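Local coordinates for protein putative branched-chain amino acid ABC transporter (Chromobacterium violaceum, PDB 4PYR) that binds glutathione and, as an LppC-family relative of the periplasmic binding proteins, probably acts as a regulator of enzyme activity, at residues A[8-13]-A[40-45]; A[47-52]-A[73-78]; A[220-225]-A[290-295]; A[230-235]-A[276-281]. All coordinates share one frame; numbering follows the deposited sequence. Where two conformers were deposited one is given.

Contact 1 of 4, residues A[8-13]-A[40-45]; sequences LPAESS and SVDATG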
loop_
_atom_site.group_PDB
_atom_site.type_symbol
_atom_site.label_atom_id
_atom_site.label_comp_id
_atom_site.label_asym_id
_atom_site.label_seq_id
_atom_site.Cartn_x
_atom_site.Cartn_y
_atom_site.Cartn_z
ATOM N N LEU A 8 -0.255 -17.225 -7.227
ATOM C CA LEU A 8 0.873 -16.442 -6.725
ATOM C C LEU A 8 2.153 -17.233 -6.955
ATOM O O LEU A 8 2.124 -18.430 -7.151
ATOM C CB LEU A 8 0.692 -16.118 -5.265
ATOM C CG LEU A 8 -0.526 -15.248 -4.928
ATOM C CD1 LEU A 8 -0.750 -15.113 -3.429
ATOM C CD2 LEU A 8 -0.442 -13.866 -5.579
ATOM N N PRO A 9 3.306 -16.535 -6.961
ATOM C CA PRO A 9 4.590 -17.209 -7.163
ATOM C C PRO A 9 4.902 -18.280 -6.122
ATOM O O PRO A 9 4.501 -18.123 -4.971
ATOM C CB PRO A 9 5.606 -16.055 -7.078
ATOM C CG PRO A 9 4.833 -14.824 -7.401
ATOM C CD PRO A 9 3.455 -15.068 -6.889
ATOM N N ALA A 10 5.584 -19.340 -6.558
ATOM C CA ALA A 10 6.086 -20.374 -5.665
ATOM C C ALA A 10 7.177 -19.842 -4.723
ATOM O O ALA A 10 7.789 -18.804 -4.941
ATOM C CB ALA A 10 6.639 -21.537 -6.473
ATOM N N GLU A 11 7.408 -20.564 -3.649
ATOM C CA GLU A 11 8.508 -20.214 -2.724
ATOM C C GLU A 11 9.853 -19.709 -3.338
ATOM O O GLU A 11 10.398 -18.716 -2.853
ATOM C CB GLU A 11 8.752 -21.386 -1.783
ATOM C CG GLU A 11 7.739 -21.463 -0.648
ATOM C CD GLU A 11 8.207 -20.803 0.648
ATOM O OE1 GLU A 11 9.411 -20.487 0.768
ATOM O OE2 GLU A 11 7.375 -20.649 1.573
ATOM N N SER A 12 10.355 -20.344 -4.402
ATOM C CA SER A 12 11.696 -20.061 -4.973
ATOM C C SER A 12 11.772 -18.841 -5.887
ATOM O O SER A 12 12.887 -18.417 -6.263
ATOM C CB SER A 12 12.137 -21.216 -5.824
ATOM O OG SER A 12 11.344 -21.200 -7.011
ATOM N N SER A 13 10.625 -18.342 -6.332
ATOM C CA SER A 13 10.577 -17.031 -6.962
ATOM C C SER A 13 11.272 -16.056 -6.026
ATOM O O SER A 13 11.269 -16.234 -4.784
ATOM C CB SER A 13 9.128 -16.562 -7.215
ATOM O OG SER A 13 9.029 -15.232 -7.803
ATOM N N SER A 40 -5.793 -23.076 -4.867
ATOM C CA SER A 40 -4.472 -22.468 -4.763
ATOM C C SER A 40 -3.551 -23.136 -5.731
ATOM O O SER A 40 -3.451 -24.351 -5.771
ATOM C CB SER A 40 -3.945 -22.669 -3.340
ATOM O OG SER A 40 -4.803 -21.989 -2.429
ATOM N N VAL A 41 -2.882 -22.326 -6.543
ATOM C CA VAL A 41 -1.862 -22.850 -7.416
ATOM C C VAL A 41 -0.700 -21.856 -7.490
ATOM O O VAL A 41 -0.871 -20.629 -7.381
ATOM C CB VAL A 41 -2.442 -23.149 -8.801
ATOM C CG1 VAL A 41 -2.807 -21.855 -9.468
ATOM C CG2 VAL A 41 -1.474 -23.963 -9.652
ATOM N N ASP A 42 0.493 -22.413 -7.600
ATOM C CA ASP A 42 1.675 -21.591 -7.862
ATOM C C ASP A 42 1.814 -21.287 -9.341
ATOM O O ASP A 42 1.740 -22.197 -10.130
ATOM C CB ASP A 42 2.942 -22.317 -7.442
ATOM C CG ASP A 42 3.068 -22.441 -5.948
ATOM O OD1 ASP A 42 2.325 -21.761 -5.228
ATOM O OD2 ASP A 42 3.946 -23.198 -5.508
ATOM N N ALA A 43 2.033 -20.021 -9.695
ATOM C CA ALA A 43 2.332 -19.653 -11.060
ATOM C C ALA A 43 2.955 -18.271 -11.066
ATOM O O ALA A 43 2.593 -17.381 -10.252
ATOM C CB ALA A 43 1.038 -19.613 -11.886
ATOM N N THR A 44 3.834 -18.063 -12.030
ATOM C CA THR A 44 4.345 -16.742 -12.330
ATOM C C THR A 44 4.944 -16.817 -13.732
ATOM O O THR A 44 5.288 -17.895 -14.206
ATOM C CB THR A 44 5.410 -16.289 -11.303
ATOM O OG1 THR A 44 5.738 -14.911 -11.504
ATOM C CG2 THR A 44 6.631 -17.080 -11.437
ATOM N N GLY A 45 5.016 -15.657 -14.383
ATOM C CA GLY A 45 5.608 -15.473 -15.692
ATOM C C GLY A 45 5.209 -16.490 -16.748
ATOM O O GLY A 45 4.056 -16.566 -17.155
HETATM O O HOH W 1 5.603 -22.731 -3.298
#

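Contact 2 of 4, residues A[47-52]-A[73-78]; sequences NVVERY and VKLAPS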
loop_
_atom_site.group_PDB
_atom_site.type_symbol
_atom_site.label_atom_id
_atom_site.label_comp_id
_atom_site.label_asym_id
_atom_site.label_seq_id
_atom_site.Cartn_x
_atom_site.Cartn_y
_atom_site.Cartn_z
ATOM N N ASN A 47 4.375 -19.541 -16.990
ATOM C CA ASN A 47 3.222 -20.454 -16.868
ATOM C C ASN A 47 1.937 -19.827 -16.329
ATOM O O ASN A 47 0.953 -20.538 -16.119
ATOM C CB ASN A 47 3.576 -21.684 -16.014
ATOM C CG ASN A 47 3.805 -21.356 -14.555
ATOM O OD1 ASN A 47 3.498 -20.263 -14.044
ATOM N ND2 ASN A 47 4.330 -22.329 -13.863
ATOM N N VAL A 48 1.959 -18.516 -16.082
ATOM C CA VAL A 48 0.848 -17.853 -15.390
ATOM C C VAL A 48 -0.409 -17.939 -16.222
ATOM O O VAL A 48 -1.475 -18.209 -15.694
ATOM C CB VAL A 48 1.182 -16.412 -15.000
ATOM C CG1 VAL A 48 1.200 -15.500 -16.214
ATOM C CG2 VAL A 48 0.183 -15.902 -13.978
ATOM N N VAL A 49 -0.289 -17.781 -17.541
ATOM C CA VAL A 49 -1.480 -17.863 -18.386
ATOM C C VAL A 49 -2.048 -19.270 -18.358
ATOM O O VAL A 49 -3.228 -19.454 -18.183
ATOM C CB VAL A 49 -1.203 -17.477 -19.857
ATOM C CG1 VAL A 49 -2.368 -17.878 -20.751
ATOM C CG2 VAL A 49 -0.921 -15.989 -19.980
ATOM N N GLU A 50 -1.191 -20.266 -18.548
ATOM C CA GLU A 50 -1.652 -21.660 -18.538
ATOM C C GLU A 50 -2.332 -22.084 -17.220
ATOM O O GLU A 50 -3.335 -22.795 -17.225
ATOM C CB GLU A 50 -0.460 -22.574 -18.810
ATOM C CG GLU A 50 -0.816 -24.000 -19.154
ATOM C CD GLU A 50 0.399 -24.753 -19.648
ATOM O OE1 GLU A 50 1.526 -24.203 -19.493
ATOM O OE2 GLU A 50 0.245 -25.875 -20.200
ATOM N N ARG A 51 -1.778 -21.656 -16.095
ATOM C CA ARG A 51 -2.331 -22.066 -14.813
ATOM C C ARG A 51 -3.561 -21.241 -14.448
ATOM O O ARG A 51 -4.457 -21.743 -13.784
ATOM C CB ARG A 51 -1.251 -22.032 -13.739
ATOM C CG ARG A 51 -0.228 -23.095 -14.067
ATOM C CD ARG A 51 0.716 -23.386 -12.949
ATOM N NE ARG A 51 1.610 -24.455 -13.346
ATOM C CZ ARG A 51 2.585 -24.931 -12.595
ATOM N NH1 ARG A 51 2.802 -24.403 -11.396
ATOM N NH2 ARG A 51 3.344 -25.916 -13.049
ATOM N N TYR A 52 -3.580 -19.980 -14.871
ATOM C CA TYR A 52 -4.788 -19.157 -14.780
ATOM C C TYR A 52 -5.876 -19.847 -15.577
ATOM O O TYR A 52 -6.977 -20.087 -15.080
ATOM C CB TYR A 52 -4.525 -17.749 -15.331
ATOM C CG TYR A 52 -5.697 -16.818 -15.317
ATOM C CD1 TYR A 52 -6.597 -16.788 -16.387
ATOM C CD2 TYR A 52 -5.895 -15.943 -14.281
ATOM C CE1 TYR A 52 -7.676 -15.889 -16.386
ATOM C CE2 TYR A 52 -6.960 -15.058 -14.239
ATOM C CZ TYR A 52 -7.851 -15.021 -15.318
ATOM O OH TYR A 52 -8.933 -14.152 -15.297
ATOM N N VAL A 73 1.373 -8.384 -17.274
ATOM C CA VAL A 73 1.399 -8.055 -18.703
ATOM C C VAL A 73 1.096 -9.269 -19.580
ATOM O O VAL A 73 0.325 -9.176 -20.538
ATOM C CB VAL A 73 2.760 -7.471 -19.116
ATOM C CG1 VAL A 73 2.813 -7.257 -20.621
ATOM C CG2 VAL A 73 3.009 -6.149 -18.392
ATOM N N LYS A 74 1.723 -10.398 -19.261
ATOM C CA LYS A 74 1.515 -11.651 -20.002
ATOM C C LYS A 74 0.091 -12.168 -19.910
ATOM O O LYS A 74 -0.387 -12.830 -20.831
ATOM C CB LYS A 74 2.464 -12.752 -19.480
ATOM C CG LYS A 74 3.922 -12.503 -19.820
ATOM C CD LYS A 74 4.828 -13.627 -19.321
ATOM C CE LYS A 74 6.213 -13.560 -19.941
ATOM N NZ LYS A 74 6.170 -13.681 -21.411
ATOM N N LEU A 75 -0.537 -11.931 -18.769
ATOM C CA LEU A 75 -1.861 -12.478 -18.444
ATOM C C LEU A 75 -3.034 -11.644 -18.975
ATOM O O LEU A 75 -4.047 -12.203 -19.356
ATOM C CB LEU A 75 -2.018 -12.632 -16.933
ATOM C CG LEU A 75 -3.332 -13.254 -16.393
ATOM C CD1 LEU A 75 -3.487 -14.646 -17.008
ATOM C CD2 LEU A 75 -3.420 -13.318 -14.881
ATOM N N ALA A 76 -2.895 -10.323 -18.940
ATOM C CA ALA A 76 -4.032 -9.397 -19.202
ATOM C C ALA A 76 -4.957 -9.799 -20.395
ATOM O O ALA A 76 -6.193 -9.837 -20.249
ATOM C CB ALA A 76 -3.517 -7.974 -19.365
ATOM N N PRO A 77 -4.375 -10.178 -21.531
ATOM C CA PRO A 77 -5.276 -10.489 -22.688
ATOM C C PRO A 77 -6.156 -11.710 -22.452
ATOM O O PRO A 77 -7.216 -11.827 -23.073
ATOM C CB PRO A 77 -4.312 -10.751 -23.881
ATOM C CG PRO A 77 -3.034 -10.084 -23.469
ATOM C CD PRO A 77 -2.961 -10.127 -21.964
ATOM N N SER A 78 -5.715 -12.596 -21.558
ATOM C CA SER A 78 -6.437 -13.846 -21.274
ATOM C C SER A 78 -7.435 -13.732 -20.107
ATOM O O SER A 78 -8.206 -14.671 -19.825
ATOM C CB SER A 78 -5.423 -14.994 -21.062
ATOM O OG SER A 78 -4.549 -15.046 -22.182
#

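Contact 3 of 4, residues A[220-225]-A[290-295]; sequences IDMPWF and FERQLP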
loop_
_atom_site.group_PDB
_atom_site.type_symbol
_atom_site.label_atom_id
_atom_site.label_comp_id
_atom_site.label_asym_id
_atom_site.label_seq_id
_atom_site.Cartn_x
_atom_site.Cartn_y
_atom_site.Cartn_z
ATOM N N ILE A 220 0.642 8.248 8.440
ATOM C CA ILE A 220 -0.495 7.472 7.961
ATOM C C ILE A 220 -0.050 6.058 7.708
ATOM O O ILE A 220 1.081 5.801 7.285
ATOM C CB ILE A 220 -1.154 8.110 6.697
ATOM C CG1 ILE A 220 -0.143 8.316 5.581
ATOM C CG2 ILE A 220 -1.781 9.463 7.059
ATOM C CD1 ILE A 220 -0.784 8.792 4.290
ATOM N N ASP A 221 -0.937 5.121 8.014
ATOM C CA ASP A 221 -0.670 3.720 7.796
ATOM C C ASP A 221 -1.998 2.960 7.849
ATOM O O ASP A 221 -3.042 3.551 8.067
ATOM C CB ASP A 221 0.314 3.175 8.871
ATOM C CG ASP A 221 1.165 2.003 8.390
ATOM O OD1 ASP A 221 0.870 1.365 7.384
ATOM O OD2 ASP A 221 2.203 1.715 9.060
HETATM N N MSE A 222 -1.929 1.665 7.673
HETATM C CA MSE A 222 -3.073 0.801 7.689
HETATM C C MSE A 222 -3.872 0.795 8.965
HETATM O O MSE A 222 -3.311 0.786 10.049
HETATM C CB MSE A 222 -2.619 -0.632 7.529
HETATM C CG MSE A 222 -1.891 -0.852 6.225
HETATM SE SE MSE A 222 -1.661 -2.789 6.074
HETATM C CE MSE A 222 -1.026 -2.643 4.199
ATOM N N PRO A 223 -5.209 0.735 8.863
ATOM C CA PRO A 223 -6.059 0.405 10.034
ATOM C C PRO A 223 -5.566 -0.821 10.786
ATOM O O PRO A 223 -5.657 -0.870 12.041
ATOM C CB PRO A 223 -7.434 0.133 9.398
ATOM C CG PRO A 223 -7.408 0.999 8.207
ATOM C CD PRO A 223 -6.011 0.918 7.638
ATOM N N TRP A 224 -4.996 -1.773 10.050
ATOM C CA TRP A 224 -4.485 -2.990 10.649
ATOM C C TRP A 224 -3.532 -2.701 11.840
ATOM O O TRP A 224 -3.528 -3.461 12.837
ATOM C CB TRP A 224 -3.772 -3.818 9.583
ATOM C CG TRP A 224 -3.320 -5.159 10.070
ATOM C CD1 TRP A 224 -2.031 -5.589 10.231
ATOM C CD2 TRP A 224 -4.158 -6.265 10.402
ATOM N NE1 TRP A 224 -2.022 -6.897 10.664
ATOM C CE2 TRP A 224 -3.317 -7.335 10.768
ATOM C CE3 TRP A 224 -5.532 -6.448 10.452
ATOM C CZ2 TRP A 224 -3.815 -8.554 11.193
ATOM C CZ3 TRP A 224 -6.016 -7.671 10.858
ATOM C CH2 TRP A 224 -5.172 -8.693 11.207
ATOM N N PHE A 225 -2.731 -1.640 11.710
ATOM C CA PHE A 225 -1.826 -1.207 12.784
ATOM C C PHE A 225 -2.425 -0.116 13.674
ATOM O O PHE A 225 -2.201 -0.091 14.898
ATOM C CB PHE A 225 -0.505 -0.666 12.180
ATOM C CG PHE A 225 0.218 -1.658 11.294
ATOM C CD1 PHE A 225 0.635 -2.865 11.758
ATOM C CD2 PHE A 225 0.472 -1.344 9.983
ATOM C CE1 PHE A 225 1.309 -3.753 10.936
ATOM C CE2 PHE A 225 1.103 -2.237 9.142
ATOM C CZ PHE A 225 1.541 -3.431 9.620
ATOM N N PHE A 290 -7.558 -0.202 -6.922
ATOM C CA PHE A 290 -8.292 0.152 -5.714
ATOM C C PHE A 290 -7.388 1.047 -4.930
ATOM O O PHE A 290 -6.311 0.610 -4.533
ATOM C CB PHE A 290 -8.666 -1.086 -4.912
ATOM C CG PHE A 290 -9.844 -1.791 -5.450
ATOM C CD1 PHE A 290 -11.121 -1.368 -5.109
ATOM C CD2 PHE A 290 -9.697 -2.832 -6.366
ATOM C CE1 PHE A 290 -12.238 -1.968 -5.683
ATOM C CE2 PHE A 290 -10.810 -3.441 -6.928
ATOM C CZ PHE A 290 -12.080 -3.016 -6.587
ATOM N N GLU A 291 -7.755 2.314 -4.791
ATOM C CA GLU A 291 -6.958 3.211 -4.011
ATOM C C GLU A 291 -7.297 3.072 -2.530
ATOM O O GLU A 291 -8.388 2.637 -2.175
ATOM C CB GLU A 291 -7.041 4.628 -4.540
ATOM C CG GLU A 291 -6.628 4.704 -6.012
ATOM C CD GLU A 291 -6.851 6.061 -6.635
ATOM O OE1 GLU A 291 -7.653 6.862 -6.075
ATOM O OE2 GLU A 291 -6.219 6.314 -7.697
ATOM N N ARG A 292 -6.309 3.353 -1.691
ATOM C CA ARG A 292 -6.357 3.081 -0.271
ATOM C C ARG A 292 -6.275 4.369 0.511
ATOM O O ARG A 292 -5.241 5.049 0.498
ATOM C CB ARG A 292 -5.154 2.262 0.206
ATOM C CG ARG A 292 -5.029 0.822 -0.208
ATOM C CD ARG A 292 -3.963 0.154 0.638
ATOM N NE ARG A 292 -2.685 0.807 0.484
ATOM C CZ ARG A 292 -1.800 1.078 1.463
ATOM N NH1 ARG A 292 -2.049 0.810 2.734
ATOM N NH2 ARG A 292 -0.675 1.662 1.136
ATOM N N GLN A 293 -7.340 4.668 1.238
ATOM C CA GLN A 293 -7.438 5.875 2.047
ATOM C C GLN A 293 -7.086 5.467 3.466
ATOM O O GLN A 293 -7.676 4.538 4.013
ATOM C CB GLN A 293 -8.843 6.409 1.974
ATOM C CG GLN A 293 -8.990 7.902 1.999
ATOM C CD GLN A 293 -10.428 8.308 1.802
ATOM O OE1 GLN A 293 -10.783 9.034 0.836
ATOM N NE2 GLN A 293 -11.295 7.766 2.649
ATOM N N LEU A 294 -6.112 6.153 4.061
ATOM C CA LEU A 294 -5.509 5.685 5.302
ATOM C C LEU A 294 -5.802 6.634 6.465
ATOM O O LEU A 294 -5.783 7.856 6.293
ATOM C CB LEU A 294 -3.990 5.603 5.187
ATOM C CG LEU A 294 -3.436 4.663 4.120
ATOM C CD1 LEU A 294 -1.918 4.737 4.180
ATOM C CD2 LEU A 294 -3.907 3.243 4.309
ATOM N N PRO A 295 -5.966 6.065 7.665
ATOM C CA PRO A 295 -6.069 6.831 8.893
ATOM C C PRO A 295 -4.673 7.377 9.335
ATOM O O PRO A 295 -3.604 6.885 8.908
ATOM C CB PRO A 295 -6.577 5.797 9.892
ATOM C CG PRO A 295 -5.976 4.520 9.408
ATOM C CD PRO A 295 -5.972 4.620 7.914
HETATM O O HOH W 2 0.275 1.421 4.646
#

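Contact 4 of 4, residues A[230-235]-A[276-281]; sequences HPAVQR and DGVTGD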
loop_
_atom_site.group_PDB
_atom_site.type_symbol
_atom_site.label_atom_id
_atom_site.label_comp_id
_atom_site.label_asym_id
_atom_site.label_seq_id
_atom_site.Cartn_x
_atom_site.Cartn_y
_atom_site.Cartn_z
ATOM N N HIS A 230 -11.258 -1.032 14.835
ATOM C CA HIS A 230 -11.934 -1.067 13.551
ATOM C C HIS A 230 -12.620 -2.425 13.433
ATOM O O HIS A 230 -12.008 -3.439 13.703
ATOM C CB HIS A 230 -10.842 -0.872 12.488
ATOM C CG HIS A 230 -11.318 -0.801 11.073
ATOM N ND1 HIS A 230 -11.832 -1.882 10.409
ATOM C CD2 HIS A 230 -11.211 0.186 10.155
ATOM C CE1 HIS A 230 -12.105 -1.547 9.157
ATOM N NE2 HIS A 230 -11.706 -0.306 8.970
ATOM N N PRO A 231 -13.890 -2.457 12.990
ATOM C CA PRO A 231 -14.659 -3.708 12.970
ATOM C C PRO A 231 -14.015 -4.824 12.137
ATOM O O PRO A 231 -14.057 -5.987 12.486
ATOM C CB PRO A 231 -16.026 -3.265 12.395
ATOM C CG PRO A 231 -15.751 -1.976 11.698
ATOM C CD PRO A 231 -14.668 -1.314 12.494
ATOM N N ALA A 232 -13.405 -4.476 11.005
ATOM C CA ALA A 232 -12.735 -5.496 10.211
ATOM C C ALA A 232 -11.397 -5.912 10.798
ATOM O O ALA A 232 -11.046 -7.080 10.791
ATOM C CB ALA A 232 -12.562 -5.009 8.767
ATOM N N VAL A 233 -10.646 -4.941 11.306
ATOM C CA VAL A 233 -9.360 -5.248 11.875
ATOM C C VAL A 233 -9.558 -6.299 12.990
ATOM O O VAL A 233 -8.865 -7.293 13.010
ATOM C CB VAL A 233 -8.661 -4.010 12.422
ATOM C CG1 VAL A 233 -7.424 -4.423 13.216
ATOM C CG2 VAL A 233 -8.285 -3.072 11.307
ATOM N N GLN A 234 -10.565 -6.109 13.829
ATOM C CA GLN A 234 -10.786 -6.999 14.995
ATOM C C GLN A 234 -11.138 -8.420 14.666
ATOM O O GLN A 234 -10.822 -9.335 15.410
ATOM C CB GLN A 234 -11.964 -6.476 15.830
ATOM C CG GLN A 234 -11.734 -5.174 16.469
ATOM C CD GLN A 234 -12.853 -4.825 17.400
ATOM O OE1 GLN A 234 -14.012 -5.191 17.206
ATOM N NE2 GLN A 234 -12.503 -4.142 18.427
ATOM N N ARG A 235 -11.852 -8.655 13.572
ATOM C CA ARG A 235 -12.338 -10.003 13.364
ATOM C C ARG A 235 -11.313 -10.975 12.782
ATOM O O ARG A 235 -11.542 -12.169 12.784
ATOM C CB ARG A 235 -13.655 -10.025 12.552
ATOM C CG ARG A 235 -13.558 -9.615 11.122
ATOM C CD ARG A 235 -14.856 -10.034 10.422
ATOM N NE ARG A 235 -14.796 -9.672 9.032
ATOM C CZ ARG A 235 -15.282 -8.532 8.553
ATOM N NH1 ARG A 235 -15.867 -7.676 9.385
ATOM N NH2 ARG A 235 -15.180 -8.253 7.241
ATOM N N ASP A 276 -14.230 -1.386 3.586
ATOM C CA ASP A 276 -13.543 -0.946 4.815
ATOM C C ASP A 276 -12.356 -1.881 5.070
ATOM O O ASP A 276 -12.399 -2.797 5.913
ATOM C CB ASP A 276 -14.511 -0.837 6.018
ATOM C CG ASP A 276 -15.150 -2.166 6.439
ATOM O OD1 ASP A 276 -15.387 -3.029 5.582
ATOM O OD2 ASP A 276 -15.423 -2.346 7.654
ATOM N N GLY A 277 -11.315 -1.687 4.275
ATOM C CA GLY A 277 -10.224 -2.604 4.208
ATOM C C GLY A 277 -9.390 -2.517 5.485
ATOM O O GLY A 277 -9.280 -1.447 6.095
ATOM N N VAL A 278 -8.822 -3.640 5.865
ATOM C CA VAL A 278 -7.793 -3.590 6.918
ATOM C C VAL A 278 -6.559 -2.826 6.438
ATOM O O VAL A 278 -5.791 -2.337 7.265
ATOM C CB VAL A 278 -7.401 -4.957 7.496
ATOM C CG1 VAL A 278 -8.584 -5.654 8.086
ATOM C CG2 VAL A 278 -6.669 -5.838 6.472
ATOM N N THR A 279 -6.403 -2.662 5.104
ATOM C CA THR A 279 -5.268 -1.941 4.546
ATOM C C THR A 279 -5.632 -0.492 4.269
ATOM O O THR A 279 -4.753 0.300 3.883
ATOM C CB THR A 279 -4.761 -2.558 3.220
ATOM O OG1 THR A 279 -5.765 -2.363 2.190
ATOM C CG2 THR A 279 -4.387 -3.980 3.380
ATOM N N GLY A 280 -6.899 -0.136 4.474
ATOM C CA GLY A 280 -7.402 1.214 4.248
ATOM C C GLY A 280 -8.779 1.141 3.628
ATOM O O GLY A 280 -9.241 0.053 3.288
ATOM N N ASP A 281 -9.454 2.274 3.571
ATOM C CA ASP A 281 -10.753 2.328 2.893
ATOM C C ASP A 281 -10.467 2.269 1.401
ATOM O O ASP A 281 -9.642 3.024 0.903
ATOM C CB ASP A 281 -11.530 3.592 3.259
ATOM C CG ASP A 281 -12.324 3.456 4.555
ATOM O OD1 ASP A 281 -12.471 2.356 5.119
ATOM O OD2 ASP A 281 -12.817 4.508 4.985
HETATM O O HOH W 3 -10.871 0.720 6.396
HETATM O O HOH W 4 -16.575 -4.628 8.037
#

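Contact 1 of 4, residues A[8-13]-A[40-45]
With CG of D42 turned anti to its own carbonyl carbon (chi1 -70°), the carboxylate lies alongside A10, and D42 OD2 comes to 3.3 Å from A10 CB. This is a packing contact, since the methyl offers only C-H groups. The polar link from the same oxygen runs through a water: it donates to D42 OD2 at 2.8 Å and accepts from E11 N, so the carboxylate ties down the start of the type I turn from A10 to S13, which S13 N closes onto A10 O.

Beneath this side-chain contact lies a short parallel pairing, L8 opposite D42, with both side chains on one face of the sheet. A43 N donates to L8 O over 3.0 Å in a fairly straight bond (159°), while L8 N reaches V41 O only weakly at 3.5 Å. A C-H contact between D42 CA and L8 O, 3.3 Å, adds to the grip on that oxygen. The pairing stops at the proline: P9 N lies near A43 O but has no hydrogen to give, and from here the two chains no longer bond to each other directly.

The contact marks the ends of strands 2-8 and 36-42, which flank helix 16-33 in a beta-alpha-beta unit, strand 36-42 being at the edge of the five-stranded parallel sheet. That helix packs on L8 through V22 and on P9 through A19, and R23 bonds to V41 O. Helix 48-57 presents R51 to V41 and A43.

Contact 2 of 4, residues A[47-52]-A[73-78]
L75 is the chief bump of this contact, and the aromatic ring of Y52 is the surface it settles on. L75 CD1 sits over one face of the ring, 3.9 Å from its centroid and 26° off the ring normal, in a CH-pi contact displaced toward the CG end; the atom pair Y52 CG to L75 CD1 measures 3.5 Å. The second methyl, L75 CD2, is near Y52 CD2 at 3.7 Å; both methyls lie above the same face, CD1 over the ring and CD2 past its CD2-CE2 rim, the two side chains crossing at about a right angle.

A second knob comes from the opposite helix. V49 CG2, anti to its carbonyl carbon, presses into the hollow between K74 O, 3.3 Å away, and L75 CA, while the other branch, V49 CG1, reaches S78 OG at 3.9 Å. V48 CG1 closes the flank against L75 CB at 4.4 Å.

Helices 48-57 and 69-75 thus meet through methyls, an aromatic face and backbone, with direct polar bonds absent between the two segments. The polar end of Y52 is served elsewhere, its OH bonding to T83 OG1 and T80 N. Shape and apolar burial therefore join these helices, while the anchored hydroxyl helps fix the ring that receives L75.

Contact 3 of 4, residues A[220-225]-A[290-295]
P223 and P295 meet with their rings at about a right angle, P223 CD against P295 CD at 3.7 Å. The P295 ring is also pressed on D221 O, which lies 3.1 Å from P295 CD. Beside it L294, its CG anti to the carbonyl carbon (chi1 -60°), lays its branches along the backbone of D221 and brings L294 CB to 4.1 Å from I220 CB.

Farther along, the selenomethionine M222 runs extended across R292 at a slant. M222 CG and CE both lie 3.9 Å from R292 NH1, and CG meets the guanidinium at its edge. NH1 also donates to a water lying in the guanidinium plane, which donates to D221 OD1 at 2.8 Å. The same D221 oxygen accepts from M222 N, also at 2.8 Å. Salt bridges outside the segments, D221 to R249 and R292 to E109, probably hold both charged groups in place.

One weak backbone bond crosses directly, D221 N to P295 O at 3.3 Å. It continues the antiparallel pairing of strands 218-220 and 290-298; beyond it the directions of 220-223 and 292-295 are 96° apart. Helix 106-119 packs on I220 and L294, helix 245-265 packs on M222, and M222 touches L104 of the glutathione site. Strand 290-298 also bonds to S101 at F290, reaching from one sheet to the other, consistent with a crossover between the lobes of a periplasmic binding protein.

Contact 4 of 4, residues A[230-235]-A[276-281]
V278 CG1 forms the dry side of this contact, wedged against the first turn of helix 231-235. It lies 3.9 Å from V233 CA and 4.1 Å from both A232 CB and V233 CG2, and W224 and I255 pack on the same valine. Next to it A232 CB rests on D276 O at 3.6 Å.

The H230 ring makes the transition to the wetter side. Its CG is anti to the backbone N (chi1 -177°), which folds the ring back under its own helix: ND1 accepts from A232 N at 3.1 Å, nearly in the ring plane, and weakly from V233 N, an N-cap. The CE1-NE2 edge then faces the strand, with D276 O near the ring plane at 3.5 Å from H230 CE1 and the D276 carboxylate tilted only 23° from that plane.

Beyond that edge the segments are joined by water. One water sits 2.9 Å from H230 NE2 and donates to G277 O and to D281 OD1, the latter at 2.6 Å, so it links the histidine to both strands of the tight hairpin through G277 and G280. A second donates to D276 OD2.

Direct bonds between the segments are lacking, so the chemistry is divided: valine and alanine supply the close packing, and water carries the polar coupling. D276 OD1 has its own partner in a salt bridge to R259. With ND1 committed as acceptor to the helix N-H groups, H230 has NE2 left to meet the bridging water on the hairpin side.

Overall arrangement
Contacts 1 and 2 belong to one lobe and contacts 3 and 4 to the region that joins the lobes. The first two follow in series along the chain, with centres 13 Å apart, and touch where R51 NH1 of helix 48-57 bonds to D42 O at the end of strand 36-42. Contacts 3 and 4 are 9 Å apart; residues 230-235 and 276-281 fall between the two segments of contact 3, and strands 280-284 and 290-298 are neighbours in the mixed sheet. The two pairs stand 27 to 31 Å apart between centres without touching. The M222 (contact 3) and L8 (contact 1) side chains lie about 8 and 9 Å from glutathione, consistent with a ligand between lobes.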